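Local atomic coordinates of DBF2 kinase activator protein MOB1 (Saccharomyces cerevisiae, PDB entry 2HJN), a protein that activates the DBF2 protein kinase by binding to it, enabling its phosphorylation by CDC15 in the mitotic exit network in late anaphase. Residues Glu99-Gln104 with Tyr181-Cys186; Cys106-Met109 with Tyr115-Leu118; Val53-Gly58 with His187-Ile192; Asn88-Leu93 with Arg175-Val180. All blocks are in the same frame, centred on the assembly; numbering follows the deposited sequence.

Interaction 1: residues Glu99-Gln104 with Tyr181-Cys186. With ZN (zinc ion), chain B.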
loop_
_atom_site.group_PDB
_atom_site.type_symbol
_atom_site.label_atom_id
_atom_site.label_comp_id
_atom_site.label_asym_id
_atom_site.label_seq_id
_atom_site.Cartn_x
_atom_site.Cartn_y
_atom_site.Cartn_z
ATOM N N GLU A 99 10.724 -0.954 -2.522
ATOM C CA GLU A 99 11.864 -0.370 -3.248
ATOM C C GLU A 99 12.918 0.243 -2.330
ATOM O O GLU A 99 13.999 0.547 -2.796
ATOM C CB GLU A 99 11.432 0.672 -4.300
ATOM C CG GLU A 99 10.657 0.139 -5.490
ATOM C CD GLU A 99 10.298 1.267 -6.493
ATOM O OE1 GLU A 99 11.200 1.868 -7.094
ATOM O OE2 GLU A 99 9.118 1.577 -6.646
ATOM N N PHE A 100 12.605 0.443 -1.046
ATOM C CA PHE A 100 13.555 1.003 -0.043
ATOM C C PHE A 100 14.287 -0.071 0.780
ATOM O O PHE A 100 15.127 0.243 1.613
ATOM C CB PHE A 100 12.804 1.936 0.912
ATOM C CG PHE A 100 11.980 3.004 0.202
ATOM C CD1 PHE A 100 10.589 2.995 0.279
ATOM C CD2 PHE A 100 12.596 3.964 -0.582
ATOM C CE1 PHE A 100 9.818 3.954 -0.388
ATOM C CE2 PHE A 100 11.833 4.935 -1.259
ATOM C CZ PHE A 100 10.437 4.927 -1.154
ATOM N N CYS A 101 13.963 -1.337 0.530
ATOM C CA CYS A 101 14.596 -2.478 1.220
ATOM C C CYS A 101 15.233 -3.425 0.189
ATOM O O CYS A 101 14.577 -4.255 -0.432
ATOM C CB CYS A 101 13.583 -3.189 2.107
ATOM S SG CYS A 101 14.243 -4.536 3.082
ATOM N N SER A 102 16.539 -3.255 0.003
ATOM C CA SER A 102 17.346 -4.074 -0.918
ATOM C C SER A 102 18.496 -4.778 -0.165
ATOM O O SER A 102 18.757 -4.486 0.987
ATOM C CB SER A 102 17.961 -3.199 -2.036
ATOM O OG SER A 102 19.016 -2.398 -1.516
ATOM N N PRO A 103 19.181 -5.737 -0.829
ATOM C CA PRO A 103 20.307 -6.359 -0.164
ATOM C C PRO A 103 21.451 -5.390 0.166
ATOM O O PRO A 103 22.279 -5.732 1.020
ATOM C CB PRO A 103 20.786 -7.385 -1.174
ATOM C CG PRO A 103 19.669 -7.686 -1.966
ATOM C CD PRO A 103 18.933 -6.367 -2.137
ATOM N N GLN A 104 21.494 -4.212 -0.480
ATOM C CA GLN A 104 22.485 -3.152 -0.099
ATOM C C GLN A 104 22.055 -2.257 1.033
ATOM O O GLN A 104 22.893 -1.857 1.842
ATOM C CB GLN A 104 22.955 -2.338 -1.322
ATOM C CG GLN A 104 23.363 -3.303 -2.456
ATOM C CD GLN A 104 24.736 -3.929 -2.244
ATOM O OE1 GLN A 104 24.884 -5.165 -2.077
ATOM N NE2 GLN A 104 25.763 -3.073 -2.242
ATOM N N TYR A 181 6.914 -7.322 10.834
ATOM C CA TYR A 181 6.539 -6.039 11.491
ATOM C C TYR A 181 7.751 -5.417 12.177
ATOM O O TYR A 181 7.950 -4.188 12.093
ATOM C CB TYR A 181 5.450 -6.230 12.573
ATOM C CG TYR A 181 4.022 -6.278 12.074
ATOM C CD1 TYR A 181 3.419 -5.170 11.487
ATOM C CD2 TYR A 181 3.263 -7.441 12.238
ATOM C CE1 TYR A 181 2.084 -5.243 11.059
ATOM C CE2 TYR A 181 1.970 -7.515 11.827
ATOM C CZ TYR A 181 1.380 -6.416 11.245
ATOM O OH TYR A 181 0.085 -6.542 10.890
ATOM N N ALA A 182 8.562 -6.258 12.826
ATOM C CA ALA A 182 9.732 -5.731 13.562
ATOM C C ALA A 182 10.721 -5.027 12.619
ATOM O O ALA A 182 11.263 -3.943 12.941
ATOM C CB ALA A 182 10.439 -6.833 14.400
ATOM N N HIS A 183 10.995 -5.639 11.466
ATOM C CA HIS A 183 11.912 -4.997 10.493
ATOM C C HIS A 183 11.354 -3.648 9.966
ATOM O O HIS A 183 12.112 -2.674 9.780
ATOM C CB HIS A 183 12.249 -5.948 9.322
ATOM C CG HIS A 183 13.278 -5.384 8.394
ATOM N ND1 HIS A 183 14.581 -5.144 8.783
ATOM C CD2 HIS A 183 13.151 -4.864 7.148
ATOM C CE1 HIS A 183 15.223 -4.537 7.800
ATOM N NE2 HIS A 183 14.376 -4.353 6.797
ATOM N N ILE A 184 10.048 -3.611 9.670
ATOM C CA ILE A 184 9.404 -2.397 9.139
ATOM C C ILE A 184 9.545 -1.232 10.106
ATOM O O ILE A 184 9.967 -0.148 9.725
ATOM C CB ILE A 184 7.850 -2.600 8.757
ATOM C CG1 ILE A 184 7.665 -3.505 7.544
ATOM C CG2 ILE A 184 7.168 -1.275 8.315
ATOM C CD1 ILE A 184 6.253 -4.071 7.431
ATOM N N TYR A 185 9.178 -1.465 11.375
ATOM C CA TYR A 185 9.173 -0.405 12.400
ATOM C C TYR A 185 10.575 0.095 12.695
ATOM O O TYR A 185 10.798 1.301 12.856
ATOM C CB TYR A 185 8.579 -0.981 13.709
ATOM C CG TYR A 185 7.106 -0.761 13.865
ATOM C CD1 TYR A 185 6.211 -1.837 13.791
ATOM C CD2 TYR A 185 6.586 0.538 14.045
ATOM C CE1 TYR A 185 4.833 -1.634 13.917
ATOM C CE2 TYR A 185 5.213 0.752 14.159
ATOM C CZ TYR A 185 4.337 -0.341 14.094
ATOM O OH TYR A 185 2.959 -0.161 14.242
ATOM N N CYS A 186 11.533 -0.835 12.828
ATOM C CA CYS A 186 12.919 -0.484 13.204
ATOM C C CYS A 186 13.791 0.035 12.033
ATOM O O CYS A 186 14.766 0.778 12.257
ATOM C CB CYS A 186 13.625 -1.640 13.912
ATOM S SG CYS A 186 12.811 -2.161 15.438
HETATM ZN ZN ZN B . 14.949 -3.334 5.006
#

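Interaction 2: residues Cys106-Met109 with Tyr115-Leu118. With ZN (zinc ion), chain B.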
loop_
_atom_site.group_PDB
_atom_site.type_symbol
_atom_site.label_atom_id
_atom_site.label_comp_id
_atom_site.label_asym_id
_atom_site.label_seq_id
_atom_site.Cartn_x
_atom_site.Cartn_y
_atom_site.Cartn_z
ATOM N N CYS A 106 19.833 -3.243 3.433
ATOM C CA CYS A 106 19.612 -4.133 4.577
ATOM C C CYS A 106 20.253 -5.513 4.326
ATOM O O CYS A 106 19.545 -6.485 3.967
ATOM C CB CYS A 106 18.081 -4.253 4.923
ATOM S SG CYS A 106 17.190 -2.671 5.048
ATOM N N PRO A 107 21.603 -5.618 4.566
ATOM C CA PRO A 107 22.330 -6.863 4.354
ATOM C C PRO A 107 22.023 -8.033 5.315
ATOM O O PRO A 107 22.457 -9.141 5.038
ATOM C CB PRO A 107 23.823 -6.449 4.443
ATOM C CG PRO A 107 23.857 -5.149 5.109
ATOM C CD PRO A 107 22.482 -4.509 5.030
ATOM N N ARG A 108 21.320 -7.769 6.421
ATOM C CA ARG A 108 20.922 -8.775 7.369
ATOM C C ARG A 108 19.461 -8.489 7.763
ATOM O O ARG A 108 19.012 -7.329 7.787
ATOM C CB ARG A 108 21.783 -8.732 8.638
ATOM C CG ARG A 108 23.249 -9.162 8.478
ATOM C CD ARG A 108 23.970 -9.008 9.864
ATOM N NE ARG A 108 23.818 -7.651 10.423
ATOM C CZ ARG A 108 23.817 -7.337 11.728
ATOM N NH1 ARG A 108 23.945 -8.290 12.659
ATOM N NH2 ARG A 108 23.672 -6.057 12.106
HETATM N N MSE A 109 18.748 -9.534 8.134
HETATM C CA MSE A 109 17.357 -9.343 8.601
HETATM C C MSE A 109 17.431 -8.952 10.079
HETATM O O MSE A 109 17.526 -9.818 10.947
HETATM C CB MSE A 109 16.517 -10.608 8.347
HETATM C CG MSE A 109 15.088 -10.543 8.854
HETATM SE SE MSE A 109 14.009 -9.178 7.909
HETATM C CE MSE A 109 12.380 -9.893 8.680
ATOM N N TYR A 115 18.850 -7.624 17.579
ATOM C CA TYR A 115 18.123 -8.800 17.105
ATOM C C TYR A 115 18.386 -9.058 15.638
ATOM O O TYR A 115 18.124 -8.190 14.816
ATOM C CB TYR A 115 16.608 -8.627 17.285
ATOM C CG TYR A 115 16.203 -8.524 18.731
ATOM C CD1 TYR A 115 16.265 -7.319 19.410
ATOM C CD2 TYR A 115 15.788 -9.653 19.430
ATOM C CE1 TYR A 115 15.917 -7.231 20.770
ATOM C CE2 TYR A 115 15.454 -9.582 20.786
ATOM C CZ TYR A 115 15.509 -8.385 21.437
ATOM O OH TYR A 115 15.150 -8.355 22.775
ATOM N N GLU A 116 18.891 -10.247 15.329
ATOM C CA GLU A 116 19.025 -10.723 13.938
ATOM C C GLU A 116 18.168 -11.990 13.767
ATOM O O GLU A 116 18.212 -12.889 14.637
ATOM C CB GLU A 116 20.508 -10.958 13.558
ATOM C CG GLU A 116 20.583 -11.594 12.189
ATOM C CD GLU A 116 21.936 -11.678 11.548
ATOM O OE1 GLU A 116 22.974 -11.486 12.233
ATOM O OE2 GLU A 116 21.940 -11.993 10.327
ATOM N N TYR A 117 17.359 -12.060 12.710
ATOM C CA TYR A 117 16.548 -13.257 12.439
ATOM C C TYR A 117 17.077 -14.057 11.275
ATOM O O TYR A 117 17.456 -13.492 10.274
ATOM C CB TYR A 117 15.061 -12.904 12.195
ATOM C CG TYR A 117 14.488 -12.067 13.311
ATOM C CD1 TYR A 117 14.236 -10.724 13.132
ATOM C CD2 TYR A 117 14.242 -12.630 14.567
ATOM C CE1 TYR A 117 13.706 -9.949 14.209
ATOM C CE2 TYR A 117 13.706 -11.900 15.593
ATOM C CZ TYR A 117 13.458 -10.569 15.426
ATOM O OH TYR A 117 12.951 -9.840 16.478
ATOM N N LEU A 118 17.074 -15.377 11.410
ATOM C CA LEU A 118 17.755 -16.278 10.486
ATOM C C LEU A 118 16.760 -17.176 9.768
ATOM O O LEU A 118 15.642 -17.390 10.273
ATOM C CB LEU A 118 18.783 -17.141 11.260
ATOM C CG LEU A 118 19.743 -16.493 12.237
ATOM C CD1 LEU A 118 20.538 -17.557 13.057
ATOM C CD2 LEU A 118 20.708 -15.560 11.563
HETATM ZN ZN ZN B . 14.949 -3.334 5.006
HETATM O O HOH W 1 19.773 -12.317 8.894
#

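Interaction 3: residues Val53-Gly58 with His187-Ile192. With ZN (zinc ion), chain B.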
loop_
_atom_site.group_PDB
_atom_site.type_symbol
_atom_site.label_atom_id
_atom_site.label_comp_id
_atom_site.label_asym_id
_atom_site.label_seq_id
_atom_site.Cartn_x
_atom_site.Cartn_y
_atom_site.Cartn_z
ATOM N N VAL A 53 10.204 3.745 19.383
ATOM C CA VAL A 53 8.852 3.841 19.988
ATOM C C VAL A 53 8.283 5.290 20.108
ATOM O O VAL A 53 7.066 5.509 19.974
ATOM C CB VAL A 53 8.767 3.073 21.342
ATOM C CG1 VAL A 53 7.410 3.301 22.027
ATOM C CG2 VAL A 53 9.016 1.554 21.132
ATOM N N GLU A 54 9.143 6.271 20.369
ATOM C CA GLU A 54 8.700 7.655 20.476
ATOM C C GLU A 54 8.299 8.259 19.133
ATOM O O GLU A 54 7.347 9.009 19.054
ATOM C CB GLU A 54 9.785 8.483 21.094
HETATM N N MSE A 55 9.070 7.970 18.095
HETATM C CA MSE A 55 8.695 8.280 16.701
HETATM C C MSE A 55 7.346 7.688 16.291
HETATM O O MSE A 55 6.579 8.346 15.586
HETATM C CB MSE A 55 9.774 7.731 15.759
HETATM C CG MSE A 55 9.518 7.920 14.271
HETATM SE SE MSE A 55 10.970 7.003 13.305
HETATM C CE MSE A 55 10.938 5.304 14.203
ATOM N N THR A 56 7.097 6.434 16.706
ATOM C CA THR A 56 5.819 5.758 16.459
ATOM C C THR A 56 4.600 6.422 17.110
ATOM O O THR A 56 3.550 6.575 16.483
ATOM C CB THR A 56 5.858 4.279 16.889
ATOM O OG1 THR A 56 6.737 3.560 16.012
ATOM C CG2 THR A 56 4.461 3.667 16.798
ATOM N N LEU A 57 4.730 6.791 18.372
ATOM C CA LEU A 57 3.617 7.433 19.068
ATOM C C LEU A 57 3.429 8.863 18.510
ATOM O O LEU A 57 2.308 9.294 18.286
ATOM C CB LEU A 57 3.894 7.477 20.586
ATOM C CG LEU A 57 3.985 6.147 21.353
ATOM C CD1 LEU A 57 4.432 6.340 22.821
ATOM C CD2 LEU A 57 2.634 5.473 21.286
ATOM N N GLY A 58 4.519 9.582 18.257
ATOM C CA GLY A 58 4.425 10.966 17.753
ATOM C C GLY A 58 3.841 11.071 16.355
ATOM O O GLY A 58 3.370 12.157 15.936
ATOM N N HIS A 187 13.449 -0.315 10.805
ATOM C CA HIS A 187 14.266 0.120 9.675
ATOM C C HIS A 187 13.602 0.881 8.529
ATOM O O HIS A 187 14.307 1.505 7.712
ATOM C CB HIS A 187 15.161 -1.059 9.230
ATOM C CG HIS A 187 16.031 -1.550 10.358
ATOM N ND1 HIS A 187 17.146 -0.864 10.768
ATOM C CD2 HIS A 187 15.862 -2.555 11.255
ATOM C CE1 HIS A 187 17.685 -1.477 11.807
ATOM N NE2 HIS A 187 16.904 -2.489 12.140
ATOM N N HIS A 188 12.260 0.876 8.476
ATOM C CA HIS A 188 11.564 1.599 7.383
ATOM C C HIS A 188 10.460 2.565 7.797
ATOM O O HIS A 188 9.664 2.977 6.957
ATOM C CB HIS A 188 11.060 0.588 6.325
ATOM C CG HIS A 188 12.178 -0.208 5.714
ATOM N ND1 HIS A 188 13.090 0.348 4.844
ATOM C CD2 HIS A 188 12.622 -1.461 5.974
ATOM C CE1 HIS A 188 14.001 -0.555 4.523
ATOM N NE2 HIS A 188 13.737 -1.669 5.188
ATOM N N PHE A 189 10.383 2.917 9.073
ATOM C CA PHE A 189 9.223 3.744 9.507
ATOM C C PHE A 189 9.170 5.105 8.830
ATOM O O PHE A 189 8.064 5.596 8.600
ATOM C CB PHE A 189 9.131 3.892 11.019
ATOM C CG PHE A 189 7.792 4.450 11.540
ATOM C CD1 PHE A 189 6.694 3.596 11.787
ATOM C CD2 PHE A 189 7.643 5.812 11.867
ATOM C CE1 PHE A 189 5.462 4.110 12.269
ATOM C CE2 PHE A 189 6.408 6.304 12.331
ATOM C CZ PHE A 189 5.331 5.465 12.543
ATOM N N ASN A 190 10.323 5.723 8.578
ATOM C CA ASN A 190 10.363 7.035 7.868
ATOM C C ASN A 190 9.652 7.041 6.516
ATOM O O ASN A 190 9.104 8.054 6.094
ATOM C CB ASN A 190 11.788 7.632 7.690
ATOM C CG ASN A 190 12.886 6.590 7.323
ATOM O OD1 ASN A 190 14.080 6.900 7.466
ATOM N ND2 ASN A 190 12.503 5.378 6.853
ATOM N N GLU A 191 9.660 5.888 5.866
ATOM C CA GLU A 191 9.125 5.760 4.497
ATOM C C GLU A 191 7.626 5.537 4.589
ATOM O O GLU A 191 6.877 6.028 3.787
ATOM C CB GLU A 191 9.856 4.635 3.763
ATOM C CG GLU A 191 11.308 5.028 3.310
ATOM C CD GLU A 191 12.380 4.021 3.733
ATOM O OE1 GLU A 191 12.054 2.990 4.336
ATOM O OE2 GLU A 191 13.576 4.255 3.464
ATOM N N ILE A 192 7.209 4.823 5.615
ATOM C CA ILE A 192 5.815 4.575 5.904
ATOM C C ILE A 192 5.135 5.953 6.166
ATOM O O ILE A 192 4.057 6.262 5.643
ATOM C CB ILE A 192 5.701 3.571 7.114
ATOM C CG1 ILE A 192 5.991 2.090 6.685
ATOM C CG2 ILE A 192 4.337 3.736 7.928
ATOM C CD1 ILE A 192 5.013 1.615 5.568
HETATM ZN ZN ZN B . 14.949 -3.334 5.006
#

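Interaction 4: residues Asn88-Leu93 with Arg175-Val180. With SO4 (sulfate ion), chain C.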
loop_
_atom_site.group_PDB
_atom_site.type_symbol
_atom_site.label_atom_id
_atom_site.label_comp_id
_atom_site.label_asym_id
_atom_site.label_seq_id
_atom_site.Cartn_x
_atom_site.Cartn_y
_atom_site.Cartn_z
ATOM N N ASN A 88 -2.102 -10.791 4.503
ATOM C CA ASN A 88 -2.432 -9.846 3.439
ATOM C C ASN A 88 -2.166 -8.366 3.824
ATOM O O ASN A 88 -1.727 -7.577 2.983
ATOM C CB ASN A 88 -3.914 -10.058 2.928
ATOM C CG ASN A 88 -4.073 -11.183 1.888
ATOM O OD1 ASN A 88 -3.151 -11.543 1.174
ATOM N ND2 ASN A 88 -5.318 -11.688 1.756
ATOM N N GLN A 89 -2.418 -7.987 5.081
ATOM C CA GLN A 89 -2.045 -6.640 5.571
ATOM C C GLN A 89 -0.514 -6.429 5.527
ATOM O O GLN A 89 -0.018 -5.334 5.150
ATOM C CB GLN A 89 -2.624 -6.416 7.004
ATOM C CG GLN A 89 -4.192 -6.426 7.008
ATOM C CD GLN A 89 -4.795 -6.369 8.384
ATOM O OE1 GLN A 89 -4.179 -5.834 9.309
ATOM N NE2 GLN A 89 -6.028 -6.921 8.543
ATOM N N ILE A 90 0.258 -7.466 5.872
ATOM C CA ILE A 90 1.763 -7.346 5.930
ATOM C C ILE A 90 2.316 -7.290 4.489
ATOM O O ILE A 90 3.174 -6.481 4.170
ATOM C CB ILE A 90 2.384 -8.510 6.729
ATOM C CG1 ILE A 90 2.107 -8.360 8.217
ATOM C CG2 ILE A 90 3.897 -8.571 6.517
ATOM C CD1 ILE A 90 2.293 -9.743 9.012
ATOM N N ASN A 91 1.745 -8.111 3.613
ATOM C CA ASN A 91 1.991 -8.028 2.175
ATOM C C ASN A 91 1.742 -6.618 1.591
ATOM O O ASN A 91 2.604 -6.097 0.847
ATOM C CB ASN A 91 1.128 -9.070 1.398
ATOM C CG ASN A 91 1.490 -9.119 -0.062
ATOM O OD1 ASN A 91 2.635 -9.480 -0.421
ATOM N ND2 ASN A 91 0.542 -8.739 -0.933
HETATM N N MSE A 92 0.602 -6.001 1.935
HETATM C CA MSE A 92 0.288 -4.642 1.457
HETATM C C MSE A 92 1.262 -3.611 2.038
HETATM O O MSE A 92 1.771 -2.735 1.306
HETATM C CB MSE A 92 -1.193 -4.276 1.747
HETATM C CG MSE A 92 -1.559 -2.780 1.395
HETATM SE SE MSE A 92 -1.032 -1.532 2.819
HETATM C CE MSE A 92 -2.343 -2.205 4.096
ATOM N N LEU A 93 1.588 -3.751 3.319
ATOM C CA LEU A 93 2.521 -2.824 3.983
ATOM C C LEU A 93 3.981 -2.973 3.491
ATOM O O LEU A 93 4.640 -1.980 3.211
ATOM C CB LEU A 93 2.407 -2.954 5.499
ATOM C CG LEU A 93 1.105 -2.404 6.143
ATOM C CD1 LEU A 93 0.956 -3.023 7.522
ATOM C CD2 LEU A 93 1.048 -0.859 6.244
ATOM N N ARG A 175 4.391 -16.250 14.768
ATOM C CA ARG A 175 5.739 -15.915 15.258
ATOM C C ARG A 175 6.632 -15.327 14.134
ATOM O O ARG A 175 7.350 -14.319 14.306
ATOM C CB ARG A 175 6.431 -17.155 15.865
ATOM C CG ARG A 175 6.082 -17.499 17.274
ATOM C CD ARG A 175 7.096 -18.572 17.858
ATOM N NE ARG A 175 7.430 -19.725 16.988
ATOM C CZ ARG A 175 6.831 -20.923 17.036
ATOM N NH1 ARG A 175 5.816 -21.159 17.870
ATOM N NH2 ARG A 175 7.231 -21.889 16.235
ATOM N N ARG A 176 6.596 -15.963 12.968
ATOM C CA ARG A 176 7.340 -15.444 11.796
ATOM C C ARG A 176 6.825 -14.101 11.212
ATOM O O ARG A 176 7.624 -13.184 10.922
ATOM C CB ARG A 176 7.427 -16.548 10.753
ATOM C CG ARG A 176 8.165 -17.782 11.346
ATOM C CD ARG A 176 8.243 -18.952 10.369
ATOM N NE ARG A 176 8.629 -20.192 11.025
ATOM C CZ ARG A 176 9.029 -21.289 10.379
ATOM N NH1 ARG A 176 9.117 -21.306 9.038
ATOM N NH2 ARG A 176 9.326 -22.384 11.077
ATOM N N LEU A 177 5.506 -13.957 11.040
ATOM C CA LEU A 177 4.963 -12.702 10.521
ATOM C C LEU A 177 5.326 -11.516 11.423
ATOM O O LEU A 177 5.603 -10.416 10.926
ATOM C CB LEU A 177 3.441 -12.823 10.332
ATOM C CG LEU A 177 2.958 -13.766 9.210
ATOM C CD1 LEU A 177 1.404 -13.825 9.130
ATOM C CD2 LEU A 177 3.560 -13.435 7.832
ATOM N N PHE A 178 5.361 -11.736 12.741
ATOM C CA PHE A 178 5.814 -10.672 13.688
ATOM C C PHE A 178 7.174 -10.107 13.346
ATOM O O PHE A 178 7.320 -8.912 13.392
ATOM C CB PHE A 178 5.785 -11.107 15.182
ATOM C CG PHE A 178 6.056 -9.953 16.164
ATOM C CD1 PHE A 178 5.004 -9.315 16.832
ATOM C CD2 PHE A 178 7.369 -9.542 16.431
ATOM C CE1 PHE A 178 5.245 -8.260 17.711
ATOM C CE2 PHE A 178 7.635 -8.443 17.299
ATOM C CZ PHE A 178 6.573 -7.815 17.929
ATOM N N ARG A 179 8.166 -10.960 13.027
ATOM C CA ARG A 179 9.516 -10.517 12.621
ATOM C C ARG A 179 9.491 -9.516 11.431
ATOM O O ARG A 179 10.390 -8.694 11.311
ATOM C CB ARG A 179 10.390 -11.741 12.223
ATOM C CG ARG A 179 10.633 -12.706 13.439
ATOM C CD ARG A 179 11.311 -14.041 13.188
ATOM N NE ARG A 179 11.160 -14.805 14.425
ATOM C CZ ARG A 179 11.072 -16.121 14.525
ATOM N NH1 ARG A 179 11.140 -16.872 13.451
ATOM N NH2 ARG A 179 10.929 -16.685 15.735
ATOM N N VAL A 180 8.490 -9.639 10.544
ATOM C CA VAL A 180 8.326 -8.691 9.395
ATOM C C VAL A 180 7.882 -7.337 9.922
ATOM O O VAL A 180 8.431 -6.301 9.519
ATOM C CB VAL A 180 7.329 -9.216 8.329
ATOM C CG1 VAL A 180 7.264 -8.228 7.146
ATOM C CG2 VAL A 180 7.755 -10.658 7.836
HETATM S S SO4 C . 10.336 -20.531 14.570
HETATM O O1 SO4 C . 8.918 -20.895 14.660
HETATM O O2 SO4 C . 10.638 -19.738 15.775
HETATM O O3 SO4 C . 11.198 -21.686 14.379
HETATM O O4 SO4 C . 10.667 -19.713 13.418
#

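Interaction 1: residues Glu99-Gln104 with Tyr181-Cys186
Cys101 brings its SG up beside NE2 of the His183 ring, and the two atoms stop 3.7 Å apart because both are bonded to the same zinc ion. The thiolate sulfur lies 2.4 Å from the zinc and His183 NE2 lies 2.1 Å from it, so the metal carries nearly the whole contact. The two backbones stay well apart: the closest CA atoms, those of Cys101 and Ile184, are separated by 9.5 Å, a gap spanned by two side chains and one ion. In Cys101, SG stands opposite the backbone N across the CA-CB bond (chi1 -176°), and His183 uses the same first torsion (chi1 -174°) to swing its imidazole out from the helix. The zinc lies nearly symmetrically off NE2, 3.2 Å from CD2 and 3.1 Å from CE1 of His183. The sulfur itself approaches the ring obliquely. At the far side of the imidazole, ND1 is hydrogen-bonded to the carbonyl O of Ile110, a second-shell bond that fixes the ring's rotation and probably makes NE2 a better donor to the metal. Cys106 and His188 complete the tetrad. The site ties the loop following helix 75-97 to helix 165-187, with Tyr94 of the former and Ala132 of helix 132-147 packed against both ligands.

Interaction 2: residues Cys106-Met109 with Tyr115-Leu118
The loop that supplies the zinc ligand Cys106 docks on strand 115-117 in a short backbone pairing of Met109 with Tyr117. The backbone N of Tyr117 donates to Met109 O at 2.9 Å, a straight bond (170° at the hydrogen) nearly along the C=O axis. One water takes the place of a second direct bond: it accepts from Met109 N at 3.1 Å and contacts Tyr117 O at 2.9 Å and Glu116 OE2 at 2.6 Å. Met109, a selenomethionine, lays its CG 4.1 Å from CB of Tyr117. Glu116 reaches out in an extended chain, CG anti to its own N (chi1 173°), and crosses Arg108 at about a right angle. OE1 meets the edge of the guanidinium at NH1, 3.4 Å away, in a salt bridge whose hydrogen bond is long and weak, with the two planes almost perpendicular. With an alanine in place of Glu116, the Arg108 guanidinium would probably lack this counter-charge and the water be short of an acceptor. Cys106 SG binds the zinc at 2.3 Å, while strand 4-6 pairs antiparallel with strand 115-117 through Leu5 and Glu116. The carboxylate thus loosely balances a charge through OE1, while OE2 lies within bonding reach of the water and bonds weakly to Ser129 OG.

Interaction 3: residues Val53-Gly58 with His187-Ile192
Phe189 has Thr56 OG1 over one face of its ring, 4.0 Å above the plane and offset toward the rim, while Met55 approaches obliquely along the CD2 and CE2 side. Met55, a selenomethionine, touches with three atoms in turn: CG lies 3.7 Å from Phe189 CD2, SE 3.8 Å from the same carbon, and CE 3.9 Å from Phe189 CB. A bend at its last torsion (chi3 49°) turns that methyl back toward Phe189 CB; the two side chains run past each other in opposite directions. With SE 5.0 Å from the centroid of the Phe189 ring, this is a Met-aromatic contact. The second flat group faces elsewhere. The imidazole of His188 has the Glu191 carboxylate at its edge: ND1 donates at 2.9 Å to the syn lone pair of Glu191 OE1, within the ring plane, leaving NE2 to bind the zinc at 2.1 Å. This carboxylate orients the ring and would tend to enrich its electron density. His188 is also the N-cap of helix 189-194, directly after helix 165-187 ends. Phe189 packs helix 49-58 against the chain just beyond that break, with Leu201 of helix 198-214 alongside, and the neighbouring histidine shows the His-carboxylate pair familiar from the second shell of zinc sites.

Interaction 4: residues Asn88-Leu93 with Arg175-Val180
Ile90 divides its branches between two partners: CG1 stands anti to the carbonyl carbon (chi1 -72°) and chi2 (161°) extends CD1 toward Leu177, while CG2 turns toward Val180. CD1 rests 3.5 Å from Leu177 CB. CG2 presses on Val180 CG1 at 3.4 Å, tighter than ordinary van der Waals contact. Buried near the centre of the chain, this packing joins helix 75-97 to helix 165-187 in the helical core of the Mob fold, and Met140 of helix 132-147 touches both Ile90 and Leu177. Away from the core, Arg175, Arg176 and Arg179 surround a sulfate, probably from the crystallisation liquor; a similar basic cluster in human MOB1 binds phosphopeptides, so the ion may mimic a phosphate. Arg179 grips it edge-on with two nearly straight bonds, NH1 to O4 at 2.9 Å and NH2 to O2 at 3.1 Å. Arg175 adds weak bonds from NE, its NH2 approach to O1 being doubtfully short. Arg176 adds a weak bond from NE to O4 at 3.2 Å, and its guanidinium forms a cation-pi contact with Trp142. With an alanine in place of Arg176, Trp142 would lose its cation-pi partner and sulfate O4 would probably be held less firmly.

In the fold
Interactions 1, 2 and 3 converge on one zinc ion, interaction 1 giving two ligands and interactions 2 and 3 one each to a Cys2His2 site assembled from distant parts of the chain. NE2 of His183 lies 3.2 Å from NE2 of His188, and Cys106 SG sits 4.0 Å from Cys101 SG. The surrounding side chains also touch: Met109 SE of interaction 2 packs 3.9 Å from His183 CG, and Phe100 CB of interaction 1 is 3.5 Å from Glu191 OE2 of interaction 3. Interaction 4 lies deeper, with the Val180 side chain about 9 Å from the zinc, and shares helix 165-187 with interaction 1. That helix thus links the metal site, the core and the sulfate-binding arginines.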